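Local coordinates for type IV secretion system protein VirB11 (Brucella suis, PDB 2GZA) that hydrolyses ATP as the hexameric ATPase of the VirB type IV secretion system, a virulence apparatus of this intracellular pathogen, at residues P108-E111 against H112-S116; T240-T243 against L244-C248. All coordinates share one frame; numbering follows the deposited sequence.

Contact 1: P108-E111 against H112-S116; sequences PACE and HGTIS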
loop_
_atom_site.group_PDB
_atom_site.type_symbol
_atom_site.label_atom_id
_atom_site.label_comp_id
_atom_site.label_asym_id
_atom_site.label_seq_id
_atom_site.Cartn_x
_atom_site.Cartn_y
_atom_site.Cartn_z
ATOM N N PRO C 108 26.439 -1.471 -32.519
ATOM C CA PRO C 108 26.671 -1.992 -31.160
ATOM C C PRO C 108 25.525 -2.922 -30.735
ATOM O O PRO C 108 25.776 -3.984 -30.166
ATOM C CB PRO C 108 26.754 -0.741 -30.287
ATOM C CG PRO C 108 26.036 0.320 -31.065
ATOM C CD PRO C 108 26.109 -0.036 -32.542
ATOM N N ALA C 109 24.288 -2.547 -31.052
ATOM C CA ALA C 109 23.126 -3.317 -30.621
ATOM C C ALA C 109 22.824 -4.563 -31.467
ATOM O O ALA C 109 22.051 -5.418 -31.047
ATOM C CB ALA C 109 21.907 -2.420 -30.513
ATOM N N CYS C 110 23.427 -4.661 -32.649
ATOM C CA CYS C 110 23.332 -5.872 -33.470
ATOM C C CYS C 110 24.726 -6.351 -33.866
ATOM O O CYS C 110 25.693 -5.631 -33.686
ATOM C CB CYS C 110 22.476 -5.632 -34.718
ATOM S SG CYS C 110 23.271 -4.646 -36.016
ATOM N N GLU C 111 24.812 -7.563 -34.408
ATOM C CA GLU C 111 26.070 -8.167 -34.854
ATOM C C GLU C 111 26.924 -7.181 -35.639
ATOM O O GLU C 111 26.420 -6.502 -36.539
ATOM C CB GLU C 111 25.774 -9.394 -35.721
ATOM C CG GLU C 111 26.977 -10.271 -36.096
ATOM C CD GLU C 111 26.617 -11.425 -37.039
ATOM O OE1 GLU C 111 25.463 -11.888 -37.037
ATOM O OE2 GLU C 111 27.497 -11.881 -37.795
ATOM N N HIS C 112 28.212 -7.108 -35.296
ATOM C CA HIS C 112 29.137 -6.187 -35.954
ATOM C C HIS C 112 29.269 -6.484 -37.440
ATOM O O HIS C 112 29.247 -7.646 -37.856
ATOM C CB HIS C 112 30.507 -6.167 -35.267
ATOM C CG HIS C 112 31.310 -7.413 -35.461
ATOM N ND1 HIS C 112 31.367 -8.420 -34.519
ATOM C CD2 HIS C 112 32.105 -7.808 -36.484
ATOM C CE1 HIS C 112 32.154 -9.385 -34.956
ATOM N NE2 HIS C 112 32.614 -9.038 -36.146
ATOM N N GLY C 113 29.396 -5.421 -38.227
ATOM C CA GLY C 113 29.446 -5.527 -39.671
ATOM C C GLY C 113 28.100 -5.859 -40.281
ATOM O O GLY C 113 28.032 -6.214 -41.460
ATOM N N THR C 114 27.037 -5.767 -39.479
ATOM C CA THR C 114 25.652 -5.942 -39.954
ATOM C C THR C 114 24.762 -4.779 -39.523
ATOM O O THR C 114 25.017 -4.132 -38.511
ATOM C CB THR C 114 24.984 -7.241 -39.421
ATOM O OG1 THR C 114 24.710 -7.105 -38.021
ATOM C CG2 THR C 114 25.858 -8.464 -39.648
ATOM N N ILE C 115 23.719 -4.529 -40.312
ATOM C CA ILE C 115 22.618 -3.657 -39.923
ATOM C C ILE C 115 21.338 -4.470 -40.073
ATOM O O ILE C 115 21.195 -5.227 -41.034
ATOM C CB ILE C 115 22.526 -2.411 -40.826
ATOM C CG1 ILE C 115 23.874 -1.685 -40.907
ATOM C CG2 ILE C 115 21.377 -1.487 -40.393
ATOM C CD1 ILE C 115 24.241 -0.877 -39.686
ATOM N N SER C 116 20.417 -4.326 -39.129
ATOM C CA SER C 116 19.117 -4.975 -39.254
ATOM C C SER C 116 18.032 -3.988 -39.652
ATOM O O SER C 116 17.801 -2.986 -38.967
ATOM C CB SER C 116 18.710 -5.704 -37.968
ATOM O OG SER C 116 17.439 -6.316 -38.129
#
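The T114 side chain folds back over the carbonyl of E111, the residue at which a type II beta turn opens, with T114 at its far end. The backbone bond that closes the turn, T114 N to E111 O, is weak, bent to 134° at the hydrogen. The hydroxyl of T114 donates to the same oxygen; with OG1 set between its own backbone N and carbonyl carbon (chi1 71°), it is brought round to E111 O, although the modelled separation is too short to be taken literally. G113 occupies the third position of the turn with a positive phi of 73°. In the same loop, C110 SG lies 3.1 Å from T114 O and 3.5 Å from T114 OG1. The E111 side chain runs out extended and crosses that of T114 at a slant, CD lying 4.0 Å from T114 CG2, before its carboxylate forms a salt bridge with R45. Strand 222-226 also meets this loop: E111 shares a backbone hydrogen bond with H224, and C110 touches L225. T114 thus directs its backbone NH and its hydroxyl at one carbonyl oxygen, the first bond weak and the second doubtful in length, while the carboxylate is probably kept ionised by its arginine.

Contact 2: T240-T243 against L244-C248; sequences TAAT and LLRSC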
loop_
_atom_site.group_PDB
_atom_site.type_symbol
_atom_site.label_atom_id
_atom_site.label_comp_id
_atom_site.label_asym_id
_atom_site.label_seq_id
_atom_site.Cartn_x
_atom_site.Cartn_y
_atom_site.Cartn_z
ATOM N N THR C 240 19.343 -2.129 -23.312
ATOM C CA THR C 240 19.244 -3.244 -22.375
ATOM C C THR C 240 18.577 -4.433 -23.043
ATOM O O THR C 240 18.104 -4.338 -24.182
ATOM C CB THR C 240 18.392 -2.891 -21.126
ATOM O OG1 THR C 240 17.049 -2.592 -21.531
ATOM C CG2 THR C 240 18.973 -1.719 -20.361
ATOM N N ALA C 241 18.522 -5.551 -22.328
ATOM C CA ALA C 241 17.775 -6.711 -22.792
ATOM C C ALA C 241 16.307 -6.358 -22.980
ATOM O O ALA C 241 15.642 -6.892 -23.865
ATOM C CB ALA C 241 17.923 -7.879 -21.821
ATOM N N ALA C 242 15.807 -5.455 -22.141
ATOM C CA ALA C 242 14.409 -5.046 -22.195
ATOM C C ALA C 242 14.087 -4.215 -23.443
ATOM O O ALA C 242 13.084 -4.461 -24.108
ATOM C CB ALA C 242 14.008 -4.300 -20.930
ATOM N N THR C 243 14.935 -3.244 -23.760
ATOM C CA THR C 243 14.730 -2.417 -24.947
ATOM C C THR C 243 14.824 -3.251 -26.228
ATOM O O THR C 243 14.078 -3.011 -27.193
ATOM C CB THR C 243 15.711 -1.234 -25.018
ATOM O OG1 THR C 243 17.055 -1.727 -25.056
ATOM C CG2 THR C 243 15.537 -0.302 -23.815
ATOM N N LEU C 244 15.722 -4.236 -26.222
ATOM C CA LEU C 244 15.845 -5.157 -27.341
ATOM C C LEU C 244 14.601 -6.031 -27.507
ATOM O O LEU C 244 14.168 -6.293 -28.640
ATOM C CB LEU C 244 17.094 -6.012 -27.197
ATOM C CG LEU C 244 18.405 -5.552 -27.830
ATOM C CD1 LEU C 244 18.396 -4.107 -28.333
ATOM C CD2 LEU C 244 19.564 -5.796 -26.859
ATOM N N LEU C 245 14.024 -6.476 -26.392
ATOM C CA LEU C 245 12.781 -7.241 -26.443
ATOM C C LEU C 245 11.667 -6.411 -27.080
ATOM O O LEU C 245 10.907 -6.912 -27.900
ATOM C CB LEU C 245 12.350 -7.746 -25.063
ATOM C CG LEU C 245 12.916 -9.076 -24.540
ATOM C CD1 LEU C 245 12.727 -9.191 -23.032
ATOM C CD2 LEU C 245 12.307 -10.289 -25.238
ATOM N N ARG C 246 11.583 -5.137 -26.715
ATOM C CA ARG C 246 10.576 -4.246 -27.300
ATOM C C ARG C 246 10.844 -3.990 -28.774
ATOM O O ARG C 246 9.918 -3.889 -29.577
ATOM C CB ARG C 246 10.462 -2.934 -26.518
ATOM C CG ARG C 246 9.588 -3.072 -25.260
ATOM C CD ARG C 246 9.513 -1.793 -24.416
ATOM N NE ARG C 246 10.291 -1.890 -23.174
ATOM C CZ ARG C 246 11.374 -1.166 -22.901
ATOM N NH1 ARG C 246 11.824 -0.274 -23.775
ATOM N NH2 ARG C 246 12.009 -1.328 -21.744
ATOM N N SER C 247 12.118 -3.905 -29.129
ATOM C CA SER C 247 12.515 -3.754 -30.514
ATOM C C SER C 247 12.039 -4.934 -31.369
ATOM O O SER C 247 11.579 -4.742 -32.492
ATOM C CB SER C 247 14.026 -3.582 -30.605
ATOM O OG SER C 247 14.400 -3.098 -31.883
ATOM N N CYS C 248 12.129 -6.143 -30.819
ATOM C CA CYS C 248 11.688 -7.360 -31.501
ATOM C C CYS C 248 10.238 -7.328 -31.956
ATOM O O CYS C 248 9.903 -7.912 -32.990
ATOM C CB CYS C 248 11.927 -8.581 -30.619
ATOM S SG CYS C 248 13.664 -8.983 -30.484
#
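L244 lies against the carbonyl of T240 on the tight side of this short helix, with L244 CD2 3.4 Å from T240 O, while that oxygen also accepts from L244 N at 3.1 Å. One residue on, L245 sets CG 3.6 Å from A241 O and reaches I208, I256 and L258 of the neighbouring parallel strands. The looser, exposed flank belongs to R246, packed over A242 and T243: the R246 chain bends at chi3 (-107°) and folds back toward the helix start, laying one face of its guanidinium over A242 O, 3.8 Å above the plane. Its terminal nitrogens lie beside carbon: R246 NH2 is 3.7 Å from A242 CB, and R246 NH1 is 3.7 Å from T243 CG2. A long, weak ion pair joins NE to D268 of helix 265-274. At the N-terminus, T240 and T243 form a capping box: T243 N donates to T240 OG1 in a nearly straight bond (165°), and T240 N returns one to T243 OG1 at 2.9 Å. The two threonines thus satisfy amides that the helix cannot serve itself, and a guanidinium laid over a carbonyl oxygen would probably favour that oxygen's partial negative charge.

In the fold
Both contacts are local and partly buried, but contact 1 lies farther out, its centre about 17 Å from the chain centre against 10 Å for contact 2. Contact 1 shapes a connection within the six-stranded antiparallel sheet; contact 2 starts helix 241-248, which packs on the three-stranded parallel sheet. That small sheet is common to both: the loop at 108-116 touches its edge strand 222-226, whereas the helix leans on 205-209 and 255-258. Their centres are 15 Å apart and their nearest atoms about 4 Å, close without touching. In the turn, T114 converges on one acceptor and a carboxylate pairs with an outside arginine; the helix has regular backbone bonds, a threonine cap and leucines facing the strands.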